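Long-range contacts in TNF receptor-associated factor 5 (Mus musculus, PDB 4GJH), which probably serves as a trimeric signalling adaptor of tumour necrosis factor family receptors, its TRAF domain recognising their cytoplasmic tails: residues Y22-L26 with K167-L172; K25-K29 with S47-Q51; Y33-K37 with H148-E152; K36-V41 with Y67-D71; S92-F98 with F129-D133. All blocks are in the same frame, centred on the assembly; numbering follows the deposited sequence.

Interaction 1: Y22-L26 with K167-L172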
# COMPACT_ATOMS: atom_id res chain seq x y z
N TYR C 22 -2.38 -3.91 6.28
CA TYR C 22 -3.41 -3.08 6.91
C TYR C 22 -4.70 -3.78 7.27
O TYR C 22 -5.78 -3.19 7.22
CB TYR C 22 -3.69 -1.87 6.05
CG TYR C 22 -2.48 -1.01 5.83
CD1 TYR C 22 -2.16 0.01 6.71
CD2 TYR C 22 -1.64 -1.23 4.75
CE1 TYR C 22 -1.04 0.79 6.51
CE2 TYR C 22 -0.52 -0.46 4.54
CZ TYR C 22 -0.23 0.55 5.41
OH TYR C 22 0.89 1.32 5.20
N SER C 23 -4.59 -5.05 7.65
CA SER C 23 -5.77 -5.80 8.04
C SER C 23 -5.56 -6.54 9.34
O SER C 23 -6.23 -7.54 9.59
CB SER C 23 -6.12 -6.80 6.96
OG SER C 23 -6.20 -6.13 5.73
N GLY C 24 -4.65 -6.04 10.15
CA GLY C 24 -4.33 -6.66 11.42
C GLY C 24 -3.70 -8.03 11.28
O GLY C 24 -3.73 -8.85 12.19
N LYS C 25 -3.10 -8.28 10.13
CA LYS C 25 -2.56 -9.60 9.83
C LYS C 25 -1.09 -9.44 9.45
O LYS C 25 -0.75 -8.64 8.58
CB LYS C 25 -3.34 -10.21 8.67
CG LYS C 25 -3.68 -11.67 8.80
CD LYS C 25 -3.91 -12.31 7.42
CE LYS C 25 -2.67 -12.19 6.51
NZ LYS C 25 -2.78 -12.92 5.20
N LEU C 26 -0.22 -10.19 10.10
CA LEU C 26 1.20 -10.13 9.77
C LEU C 26 1.72 -11.52 9.48
O LEU C 26 1.54 -12.44 10.28
CB LEU C 26 1.98 -9.60 10.96
CG LEU C 26 3.48 -9.26 10.90
CD1 LEU C 26 4.29 -9.69 12.13
CD2 LEU C 26 4.20 -9.40 9.59
N LYS C 167 3.21 -15.81 12.19
CA LYS C 167 2.01 -15.10 11.84
C LYS C 167 1.34 -14.52 13.06
O LYS C 167 1.10 -15.21 14.03
CB LYS C 167 1.04 -16.04 11.10
CG LYS C 167 -0.29 -15.39 10.75
CD LYS C 167 -1.12 -16.28 9.84
CE LYS C 167 -2.56 -15.78 9.76
NZ LYS C 167 -3.33 -16.42 8.66
N VAL C 168 1.03 -13.24 13.02
CA VAL C 168 0.20 -12.62 14.04
C VAL C 168 -1.11 -12.21 13.40
O VAL C 168 -1.13 -11.69 12.28
CB VAL C 168 0.86 -11.38 14.63
CG1 VAL C 168 -0.05 -10.74 15.66
CG2 VAL C 168 2.23 -11.74 15.25
N ALA C 169 -2.21 -12.44 14.10
CA ALA C 169 -3.52 -12.03 13.59
C ALA C 169 -4.32 -11.38 14.70
O ALA C 169 -4.58 -11.98 15.74
CB ALA C 169 -4.27 -13.20 13.02
N VAL C 170 -4.72 -10.14 14.45
CA VAL C 170 -5.49 -9.38 15.42
C VAL C 170 -6.96 -9.46 15.03
O VAL C 170 -7.30 -9.25 13.88
CB VAL C 170 -5.03 -7.90 15.45
CG1 VAL C 170 -5.98 -7.05 16.24
CG2 VAL C 170 -3.63 -7.81 16.03
N ASP C 171 -7.82 -9.78 15.99
CA ASP C 171 -9.25 -9.77 15.72
C ASP C 171 -9.80 -8.35 15.64
O ASP C 171 -9.69 -7.58 16.60
CB ASP C 171 -10.03 -10.56 16.78
CG ASP C 171 -11.51 -10.64 16.45
OD1 ASP C 171 -11.86 -11.49 15.60
OD2 ASP C 171 -12.30 -9.86 17.02
N LEU C 172 -10.40 -8.02 14.49
CA LEU C 172 -10.90 -6.66 14.24
C LEU C 172 -12.33 -6.39 14.72
O LEU C 172 -12.86 -5.28 14.57
CB LEU C 172 -10.78 -6.30 12.76
CG LEU C 172 -9.34 -6.44 12.28
CD1 LEU C 172 -9.14 -6.08 10.82
CD2 LEU C 172 -8.34 -5.74 13.20

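Interaction 2: K25-K29 with S47-Q51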
# COMPACT_ATOMS: atom_id res chain seq x y z
N LYS C 25 -3.10 -8.28 10.13
CA LYS C 25 -2.56 -9.60 9.83
C LYS C 25 -1.09 -9.44 9.45
O LYS C 25 -0.75 -8.64 8.58
CB LYS C 25 -3.34 -10.21 8.67
CG LYS C 25 -3.68 -11.67 8.80
CD LYS C 25 -3.91 -12.31 7.42
CE LYS C 25 -2.67 -12.19 6.51
NZ LYS C 25 -2.78 -12.92 5.20
N LEU C 26 -0.22 -10.19 10.10
CA LEU C 26 1.20 -10.13 9.77
C LEU C 26 1.72 -11.52 9.48
O LEU C 26 1.54 -12.44 10.28
CB LEU C 26 1.98 -9.60 10.96
CG LEU C 26 3.48 -9.26 10.90
CD1 LEU C 26 4.29 -9.69 12.13
CD2 LEU C 26 4.20 -9.40 9.59
N ILE C 27 2.37 -11.67 8.34
CA ILE C 27 3.13 -12.89 8.09
C ILE C 27 4.60 -12.51 7.96
O ILE C 27 4.98 -11.68 7.15
CB ILE C 27 2.64 -13.64 6.85
CG1 ILE C 27 1.14 -13.90 7.00
CG2 ILE C 27 3.43 -14.93 6.68
CD1 ILE C 27 0.68 -15.06 6.24
N TRP C 28 5.40 -13.12 8.81
CA TRP C 28 6.76 -12.67 9.05
C TRP C 28 7.71 -13.78 8.63
O TRP C 28 7.80 -14.81 9.28
CB TRP C 28 6.91 -12.35 10.54
CG TRP C 28 8.25 -11.84 10.92
CD1 TRP C 28 9.25 -11.46 10.08
CD2 TRP C 28 8.74 -11.66 12.25
NE1 TRP C 28 10.34 -11.03 10.81
CE2 TRP C 28 10.04 -11.15 12.15
CE3 TRP C 28 8.20 -11.87 13.51
CZ2 TRP C 28 10.82 -10.86 13.26
CZ3 TRP C 28 8.96 -11.58 14.61
CH2 TRP C 28 10.26 -11.07 14.48
N LYS C 29 8.39 -13.58 7.52
CA LYS C 29 9.36 -14.56 7.05
C LYS C 29 10.69 -14.35 7.75
O LYS C 29 11.29 -13.26 7.72
CB LYS C 29 9.53 -14.48 5.53
CG LYS C 29 10.76 -15.21 5.01
CD LYS C 29 10.57 -15.79 3.62
CE LYS C 29 11.18 -14.88 2.57
NZ LYS C 29 11.32 -15.60 1.26
N SER C 47 17.27 -10.46 20.05
CA SER C 47 15.89 -10.49 19.52
C SER C 47 15.77 -9.87 18.14
O SER C 47 16.60 -9.06 17.73
CB SER C 47 14.91 -9.80 20.47
OG SER C 47 15.34 -8.50 20.83
N VAL C 48 14.71 -10.25 17.43
CA VAL C 48 14.46 -9.71 16.10
C VAL C 48 13.05 -9.17 16.05
O VAL C 48 12.17 -9.62 16.79
CB VAL C 48 14.68 -10.79 15.02
CG1 VAL C 48 16.18 -11.06 14.84
CG2 VAL C 48 13.93 -12.07 15.36
N PHE C 49 12.86 -8.19 15.16
CA PHE C 49 11.58 -7.50 15.01
C PHE C 49 10.98 -7.73 13.64
O PHE C 49 11.70 -7.92 12.67
CB PHE C 49 11.77 -6.00 15.16
CG PHE C 49 12.10 -5.57 16.56
CD1 PHE C 49 11.10 -5.27 17.48
CD2 PHE C 49 13.42 -5.47 16.96
CE1 PHE C 49 11.41 -4.87 18.78
CE2 PHE C 49 13.74 -5.08 18.26
CZ PHE C 49 12.73 -4.77 19.17
N SER C 50 9.65 -7.70 13.57
CA SER C 50 8.99 -7.64 12.28
C SER C 50 8.91 -6.18 11.88
O SER C 50 9.19 -5.29 12.67
CB SER C 50 7.58 -8.23 12.36
OG SER C 50 6.65 -7.29 12.86
N GLN C 51 8.53 -5.95 10.64
CA GLN C 51 8.18 -4.62 10.21
C GLN C 51 6.83 -4.27 10.82
O GLN C 51 6.04 -5.14 11.13
CB GLN C 51 8.13 -4.57 8.68
CG GLN C 51 9.51 -4.65 8.04
CD GLN C 51 10.42 -3.51 8.48
OE1 GLN C 51 9.97 -2.40 8.80
NE2 GLN C 51 11.72 -3.78 8.52

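Interaction 3: Y33-K37 with H148-E152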
# COMPACT_ATOMS: atom_id res chain seq x y z
N TYR C 33 17.81 -18.88 9.64
CA TYR C 33 17.55 -19.27 11.02
C TYR C 33 18.84 -19.60 11.77
O TYR C 33 19.19 -18.95 12.74
CB TYR C 33 16.61 -20.46 11.07
CG TYR C 33 16.38 -20.92 12.47
CD1 TYR C 33 15.57 -20.20 13.32
CD2 TYR C 33 16.99 -22.07 12.96
CE1 TYR C 33 15.35 -20.60 14.62
CE2 TYR C 33 16.79 -22.49 14.26
CZ TYR C 33 15.96 -21.75 15.09
OH TYR C 33 15.73 -22.15 16.39
N ARG C 34 19.56 -20.61 11.30
CA ARG C 34 20.76 -21.09 11.98
C ARG C 34 21.65 -19.94 12.46
O ARG C 34 22.06 -19.92 13.61
CB ARG C 34 21.53 -22.05 11.07
N VAL C 35 21.94 -19.00 11.56
CA VAL C 35 22.84 -17.88 11.85
C VAL C 35 22.24 -16.93 12.87
O VAL C 35 22.94 -16.41 13.76
CB VAL C 35 23.17 -17.09 10.54
CG1 VAL C 35 23.65 -15.67 10.84
CG2 VAL C 35 24.21 -17.84 9.73
N LYS C 36 20.95 -16.69 12.76
CA LYS C 36 20.30 -15.77 13.68
C LYS C 36 20.20 -16.34 15.08
O LYS C 36 20.36 -15.61 16.06
CB LYS C 36 18.93 -15.35 13.14
CG LYS C 36 19.06 -14.39 11.99
CD LYS C 36 17.73 -14.09 11.35
CE LYS C 36 17.93 -13.25 10.13
NZ LYS C 36 16.62 -12.98 9.46
N LYS C 37 19.95 -17.65 15.17
CA LYS C 37 19.92 -18.33 16.45
C LYS C 37 21.33 -18.30 17.04
O LYS C 37 21.52 -18.10 18.23
CB LYS C 37 19.43 -19.76 16.33
CG LYS C 37 19.07 -20.31 17.70
CD LYS C 37 18.76 -21.79 17.68
CE LYS C 37 18.55 -22.32 19.11
NZ LYS C 37 18.37 -23.81 19.13
N HIS C 148 12.67 -25.25 21.18
CA HIS C 148 13.67 -25.52 20.16
C HIS C 148 13.51 -26.96 19.68
O HIS C 148 13.69 -27.26 18.51
CB HIS C 148 15.07 -25.34 20.74
CG HIS C 148 15.41 -23.93 21.10
ND1 HIS C 148 16.44 -23.60 21.96
CD2 HIS C 148 14.86 -22.76 20.70
CE1 HIS C 148 16.51 -22.29 22.07
NE2 HIS C 148 15.56 -21.75 21.33
N SER C 149 13.18 -27.85 20.60
CA SER C 149 13.07 -29.27 20.27
C SER C 149 12.03 -29.50 19.17
O SER C 149 12.29 -30.17 18.16
CB SER C 149 12.74 -30.08 21.53
OG SER C 149 12.05 -31.29 21.23
N THR C 150 10.85 -28.94 19.36
CA THR C 150 9.76 -29.18 18.44
C THR C 150 10.02 -28.41 17.15
O THR C 150 9.76 -28.89 16.03
CB THR C 150 8.45 -28.65 19.01
OG1 THR C 150 8.15 -29.30 20.26
CG2 THR C 150 7.33 -28.89 18.01
N LEU C 151 10.55 -27.21 17.32
CA LEU C 151 10.75 -26.30 16.21
C LEU C 151 11.79 -26.84 15.26
O LEU C 151 11.67 -26.69 14.04
CB LEU C 151 11.21 -24.94 16.75
CG LEU C 151 11.76 -23.99 15.69
CD1 LEU C 151 10.63 -23.67 14.70
CD2 LEU C 151 12.36 -22.72 16.30
N GLU C 152 12.81 -27.47 15.81
CA GLU C 152 14.00 -27.76 15.02
C GLU C 152 14.07 -29.16 14.45
O GLU C 152 14.95 -29.45 13.64
CB GLU C 152 15.28 -27.43 15.82
CG GLU C 152 15.42 -25.94 16.10
CD GLU C 152 16.69 -25.61 16.83
OE1 GLU C 152 17.28 -26.51 17.46
OE2 GLU C 152 17.12 -24.44 16.77

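Interaction 4: K36-V41 with Y67-D71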
# COMPACT_ATOMS: atom_id res chain seq x y z
N LYS C 36 20.95 -16.69 12.76
CA LYS C 36 20.30 -15.77 13.68
C LYS C 36 20.20 -16.34 15.08
O LYS C 36 20.36 -15.61 16.06
CB LYS C 36 18.93 -15.35 13.14
CG LYS C 36 19.06 -14.39 11.99
CD LYS C 36 17.73 -14.09 11.35
CE LYS C 36 17.93 -13.25 10.13
NZ LYS C 36 16.62 -12.98 9.46
N LYS C 37 19.95 -17.65 15.17
CA LYS C 37 19.92 -18.33 16.45
C LYS C 37 21.33 -18.30 17.04
O LYS C 37 21.52 -18.10 18.23
CB LYS C 37 19.43 -19.76 16.33
CG LYS C 37 19.07 -20.31 17.70
CD LYS C 37 18.76 -21.79 17.68
CE LYS C 37 18.55 -22.32 19.11
NZ LYS C 37 18.37 -23.81 19.13
N ARG C 38 22.31 -18.49 16.18
CA ARG C 38 23.69 -18.39 16.60
C ARG C 38 23.93 -17.01 17.25
O ARG C 38 24.53 -16.91 18.32
CB ARG C 38 24.61 -18.61 15.41
CG ARG C 38 26.08 -18.71 15.73
CD ARG C 38 26.32 -19.82 16.70
NE ARG C 38 27.71 -20.29 16.65
CZ ARG C 38 28.34 -20.88 17.66
NH1 ARG C 38 27.73 -21.09 18.82
NH2 ARG C 38 29.61 -21.27 17.50
N GLU C 39 23.44 -15.96 16.60
CA GLU C 39 23.66 -14.62 17.12
C GLU C 39 22.94 -14.46 18.46
O GLU C 39 23.40 -13.74 19.35
CB GLU C 39 23.20 -13.55 16.12
CG GLU C 39 23.75 -13.79 14.71
CD GLU C 39 23.57 -12.59 13.77
OE1 GLU C 39 24.60 -12.06 13.28
OE2 GLU C 39 22.41 -12.18 13.49
N ALA C 40 21.81 -15.15 18.60
CA ALA C 40 21.06 -15.05 19.84
C ALA C 40 21.90 -15.67 20.95
O ALA C 40 22.18 -15.04 21.95
CB ALA C 40 19.72 -15.75 19.73
N VAL C 41 22.31 -16.91 20.72
CA VAL C 41 23.09 -17.68 21.68
C VAL C 41 24.35 -16.96 22.10
O VAL C 41 24.70 -16.95 23.28
CB VAL C 41 23.44 -19.06 21.11
CG1 VAL C 41 24.63 -19.64 21.84
CG2 VAL C 41 22.25 -19.99 21.21
N TYR C 67 12.50 -13.84 20.28
CA TYR C 67 13.79 -14.18 20.85
C TYR C 67 14.09 -15.59 20.43
O TYR C 67 13.55 -16.55 20.98
CB TYR C 67 13.73 -14.11 22.37
CG TYR C 67 13.67 -12.70 22.90
CD1 TYR C 67 14.80 -12.08 23.39
CD2 TYR C 67 12.47 -12.00 22.92
CE1 TYR C 67 14.76 -10.80 23.88
CE2 TYR C 67 12.41 -10.71 23.42
CZ TYR C 67 13.57 -10.12 23.90
OH TYR C 67 13.56 -8.85 24.40
N LEU C 68 14.95 -15.70 19.42
CA LEU C 68 15.23 -16.99 18.82
C LEU C 68 15.81 -17.97 19.81
O LEU C 68 15.52 -19.16 19.74
CB LEU C 68 16.14 -16.83 17.60
CG LEU C 68 15.39 -16.30 16.37
CD1 LEU C 68 16.29 -16.36 15.15
CD2 LEU C 68 14.10 -17.08 16.13
N ASN C 69 16.61 -17.46 20.74
CA ASN C 69 17.17 -18.31 21.78
C ASN C 69 16.41 -18.16 23.09
O ASN C 69 16.94 -18.43 24.18
CB ASN C 69 18.67 -18.05 21.96
CG ASN C 69 19.32 -19.09 22.84
OD1 ASN C 69 18.99 -20.28 22.76
ND2 ASN C 69 20.23 -18.64 23.71
N GLY C 70 15.16 -17.73 22.99
CA GLY C 70 14.29 -17.65 24.14
C GLY C 70 14.56 -16.49 25.09
O GLY C 70 15.66 -15.90 25.12
N ASP C 71 13.54 -16.19 25.88
CA ASP C 71 13.55 -15.05 26.77
C ASP C 71 12.83 -15.42 28.06
O ASP C 71 11.78 -16.08 28.03
CB ASP C 71 12.87 -13.87 26.09
CG ASP C 71 12.64 -12.72 27.01
OD1 ASP C 71 13.62 -11.98 27.29
OD2 ASP C 71 11.47 -12.55 27.46

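Interaction 5: S92-F98 with F129-D133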
# COMPACT_ATOMS: atom_id res chain seq x y z
N SER C 92 -4.43 9.21 19.14
CA SER C 92 -5.43 10.04 19.81
C SER C 92 -6.87 9.69 19.45
O SER C 92 -7.78 9.89 20.27
CB SER C 92 -5.19 11.52 19.49
OG SER C 92 -3.83 11.72 19.16
N LEU C 93 -7.07 9.17 18.24
CA LEU C 93 -8.42 8.85 17.78
C LEU C 93 -8.78 7.42 18.13
O LEU C 93 -9.93 7.02 18.00
CB LEU C 93 -8.55 9.09 16.26
CG LEU C 93 -8.11 10.48 15.79
CD1 LEU C 93 -7.95 10.57 14.31
CD2 LEU C 93 -9.05 11.56 16.31
N LEU C 94 -7.81 6.65 18.58
CA LEU C 94 -8.08 5.24 18.85
C LEU C 94 -8.54 5.00 20.28
O LEU C 94 -8.30 5.81 21.18
CB LEU C 94 -6.86 4.39 18.50
CG LEU C 94 -6.37 4.65 17.07
CD1 LEU C 94 -5.14 3.83 16.68
CD2 LEU C 94 -7.49 4.37 16.12
N GLN C 95 -9.22 3.88 20.47
CA GLN C 95 -9.72 3.50 21.77
C GLN C 95 -8.59 2.91 22.62
O GLN C 95 -7.84 2.07 22.15
CB GLN C 95 -10.84 2.48 21.58
CG GLN C 95 -11.82 2.38 22.73
CD GLN C 95 -13.08 1.64 22.33
OE1 GLN C 95 -13.85 2.12 21.49
NE2 GLN C 95 -13.30 0.47 22.92
N TRP C 96 -8.47 3.34 23.86
CA TRP C 96 -7.48 2.75 24.76
C TRP C 96 -8.15 2.35 26.05
O TRP C 96 -9.05 3.05 26.52
CB TRP C 96 -6.33 3.72 25.01
CG TRP C 96 -5.65 4.14 23.72
CD1 TRP C 96 -5.88 5.27 23.00
CD2 TRP C 96 -4.64 3.40 23.01
NE1 TRP C 96 -5.07 5.29 21.88
CE2 TRP C 96 -4.31 4.15 21.86
CE3 TRP C 96 -3.99 2.19 23.23
CZ2 TRP C 96 -3.35 3.72 20.95
CZ3 TRP C 96 -3.04 1.77 22.32
CH2 TRP C 96 -2.73 2.53 21.19
N PRO C 97 -7.73 1.22 26.63
CA PRO C 97 -6.62 0.39 26.14
C PRO C 97 -6.98 -0.41 24.89
O PRO C 97 -8.15 -0.54 24.54
CB PRO C 97 -6.38 -0.60 27.29
CG PRO C 97 -7.23 -0.11 28.44
CD PRO C 97 -8.36 0.63 27.82
N PHE C 98 -5.96 -0.93 24.24
CA PHE C 98 -6.12 -1.89 23.17
C PHE C 98 -6.82 -3.11 23.78
O PHE C 98 -6.43 -3.58 24.86
CB PHE C 98 -4.73 -2.26 22.64
CG PHE C 98 -4.74 -3.29 21.54
CD1 PHE C 98 -4.67 -2.90 20.23
CD2 PHE C 98 -4.79 -4.64 21.83
CE1 PHE C 98 -4.66 -3.83 19.21
CE2 PHE C 98 -4.79 -5.58 20.82
CZ PHE C 98 -4.73 -5.18 19.51
N PHE C 129 -0.87 -2.61 26.77
CA PHE C 129 -1.99 -2.12 25.97
C PHE C 129 -2.49 -0.71 26.29
O PHE C 129 -3.56 -0.32 25.83
CB PHE C 129 -3.14 -3.12 26.05
CG PHE C 129 -2.71 -4.52 25.82
CD1 PHE C 129 -1.98 -4.83 24.68
CD2 PHE C 129 -2.96 -5.51 26.75
CE1 PHE C 129 -1.54 -6.13 24.44
CE2 PHE C 129 -2.52 -6.81 26.53
CZ PHE C 129 -1.81 -7.12 25.37
N LYS C 130 -1.74 0.04 27.07
CA LYS C 130 -2.06 1.44 27.27
C LYS C 130 -1.70 2.17 25.99
O LYS C 130 -0.97 1.65 25.16
CB LYS C 130 -1.25 2.03 28.43
CG LYS C 130 0.25 1.98 28.23
CD LYS C 130 0.96 3.07 29.02
CE LYS C 130 2.47 2.89 28.93
NZ LYS C 130 3.18 4.02 29.60
N ARG C 131 -2.21 3.39 25.84
CA ARG C 131 -1.80 4.22 24.72
C ARG C 131 -0.31 4.55 24.83
O ARG C 131 0.12 5.09 25.84
CB ARG C 131 -2.58 5.50 24.72
CG ARG C 131 -1.99 6.48 23.75
CD ARG C 131 -2.80 7.72 23.70
NE ARG C 131 -2.26 8.66 22.73
CZ ARG C 131 -2.78 9.85 22.50
NH1 ARG C 131 -3.86 10.24 23.17
NH2 ARG C 131 -2.22 10.65 21.61
N PRO C 132 0.47 4.22 23.79
CA PRO C 132 1.92 4.24 23.96
C PRO C 132 2.46 5.60 24.31
O PRO C 132 1.88 6.63 23.94
CB PRO C 132 2.44 3.76 22.61
CG PRO C 132 1.38 2.83 22.15
CD PRO C 132 0.09 3.52 22.55
N ASP C 133 3.57 5.58 25.04
CA ASP C 133 4.17 6.78 25.58
C ASP C 133 5.42 7.11 24.79
O ASP C 133 5.68 8.28 24.46
CB ASP C 133 4.52 6.56 27.04
CG ASP C 133 4.63 7.84 27.79
OD1 ASP C 133 4.72 8.89 27.13
OD2 ASP C 133 4.61 7.80 29.04

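Interaction 1: Y22-L26 with K167-L172
S23 meets L172 where an antiparallel strand pair of the TRAF-C (MATH) beta-sandwich frays: the carbonyl O of S23 lies 3.5 Å from CD1 of L172, whose side chain turns back toward the 22-26 segment. G24 follows with positive phi (66°), a backbone setting that suits glycine. Its carbonyl accepts the N-H of V170 (G24 O to V170 N 2.8 Å). K25 sits beside A169 as a non-hydrogen-bonded pair, both side chains on one face of the sheet. The K25 and K167 ammonium groups stay 5.0 Å apart (NZ to NZ), and D177 of the second subunit packs on K25. L26 and V168 form the hydrogen-bonded pair, joined from L26 N to V168 O (2.8 Å) and from V168 N to L26 O (2.9 Å). Their side chains enter the sandwich interior together, CB to CB 4.2 Å, against F53 and A64 of the facing sheet. The V168-to-L26 bond is the more bent of these two, at 147° on the hydrogen, and the extended K167 side chain passes the same acceptor with CG 3.5 Å from L26 O.

Interaction 2: K25-K29 with S47-Q51
W28 and S50 meet face-on: CB of S50 sits over the five-membered ring of the indole, 3.8 Å from its centroid and 18° off the normal, a CH-pi contact. The S50 backbone N also lies over the ring system, near CZ2. V48 approaches differently, its carbonyl O at the ring edge and in plane, 3.3 Å from W28 CH2, while V48 CG2 adds an apolar touch to the same CH2 at 3.9 Å. F49 O comes to the six-membered ring obliquely. Two residues earlier on the strand, and on the same side of it, L26 CD1 rests against the S50 side chain, 3.6 Å from CB and 3.4 Å from OG. No hydrogen bond joins the two segments, which meet through the W28 and L26 side chains and the backbone and side chains of V48-S50.

The next shell explains the poses. W28 has CG anti to the backbone N (chi1 -178°), which carries the indole straight out from its strand and across the sandwich. S50 OG bonds Q51 O at 2.8 Å, with the donor well above that carbonyl plane, and also A64 N; these two bonds hold the hydroxyl beside its own strand pair, while CB faces the indole. Further out, L26 and W28 are tied by backbone bonds to V168 and L166 of strand 164-170, and V48 and S50 to A66 and A64 of strand 61-67. The contact thus spans the two sheets of the sandwich, edge strand 25-30 facing edge strand 48-54, with helix 3-19 touching Q51 nearby.

Interaction 3: Y33-K37 with H148-E152
Y33 and K37, one turn apart on helix 33-41, both set CG anti to the backbone N (chi1 177° and -165°), which sends the phenol and the extended lysine chain across to E152 on helix 148-152. They converge on a single oxygen: Y33 OH donates to E152 OE2 at 2.7 Å, and K37 NZ forms a salt bridge with E152 OE2, also 2.7 Å. The phenol reaches the anti side of the carboxylate and the ammonium the syn side, each somewhat out of its plane. Y33 has this oxygen at its ring edge, the ring and carboxylate planes standing 87° apart. K37 also runs over one face of the H148 imidazole, with CE 3.7 Å from the ring centroid in a CH-pi contact; H148 NE2 has L68 O as its partner. L151 adds an apolar touch, its CD2 3.9 Å from Y33 CZ.

The contact joins the helix after strand 25-30 to the short helix after strand 142-147 of the MATH sandwich. These nearly antiparallel segments are 14.0 Å apart at their axes, too far for backbone packing, and long side chains do the bridging. Y33 is buried, and its main chain is also bonded to D162. A carboxylate gripped by both a phenol and an ammonium would be expected to stay ionised, and E152 in turn probably restrains the phenol hydroxyl and the lysine end.

Interaction 4: K36-V41 with Y67-D71
A40 packs closely on N69, CB to CB 3.4 Å, where helix 33-41 rests on the turn between strands 61-67 and 78-85 of the MATH sandwich. This buried side also holds L68: its CD1 lies 3.5 Å from K36 CB and 3.9 Å from the backbone N of K37, while its CB stands 4.3 Å from A40 CB. L68 places CG beside its backbone N (chi1 -76°), which turns CD1 onto that part of the helix, and it also touches L79 of strand 78-85. The turn is a type I beta turn from Y67 to G70, closed by G70 N to Y67 O at 2.8 Å, and it presents L68 and N69 side by side to the helix.

A40 and L68 are buried, whereas V41 at the other margin is exposed to solvent. Its contact is still close: CG2 lies beside the N69 amide, equally near CG and ND2 at 3.5 Å, without a polar bond. The loose part is K37, whose chain passes more distantly, its CE 4.2 Å from N69 OD1.

No hydrogen bond crosses the contact, and the lysine ends find partners elsewhere, K36 NZ at T31 O and K37 NZ at E152. The helix is therefore held on the turn by van der Waals packing of aliphatic groups and the N69 amide.

Interaction 5: S92-F98 with F129-D133
The cis peptide bond between W96 and P97 lies in the loop leading to strand 101-106 of the MATH sandwich, and the neighbouring loop around F129-P132 packs along it. F98 N donates to F129 O at 2.9 Å (153° at the hydrogen), the backbone hydrogen bond between the segments; F129 O also lies at the edge of the W96 ring. W96 receives the second loop on one face: R131 CB sits 3.4 Å from the centroid of its five-membered ring as a CH-pi contact, and P132 CD approaches W96 CH2 at 3.3 Å. The indole NE1 is bonded to D91 O. R131, extended from CG to NE, continues beyond the indole, its guanidinium tilted by only 14° from the ring plane. One face of that group lies against S92, with CA 3.4 Å above the guanidinium plane, and R131 NH2 is 3.1 Å from S92 OG. F98 and F129 are slid apart, ring centroids 5.9 Å from each other and planes at 30°; the rings barely overlap, and their CB atoms also touch at 3.9 Å. Y60 meets W96 and F98 edge-to-face, and K160 of the third subunit packs on R131. The chemistry is chiefly aromatic and aliphatic packing: the indole face takes up the arginine stem and proline ring, while the single main-chain bond aligns the loops at F98 and F129.

In the fold
Interactions 1 and 2 share K25 and L26 on strand 25-30, one joining it to its sheet neighbour 164-170 and the other to the facing sheet; their centres are 12 Å apart and both touch the second subunit. Interactions 3 and 4 form a second cluster, 8 Å between centres, sharing K36 and K37 and linked through H148 and L68. S47 against Y67 connects this cluster to interaction 2. Interaction 5 lies across the chain's centre from it, about 35 Å from interaction 3 between centres, yet meets interaction 1 through V170 and F98, their centres about 17 Å apart; it touches the third subunit.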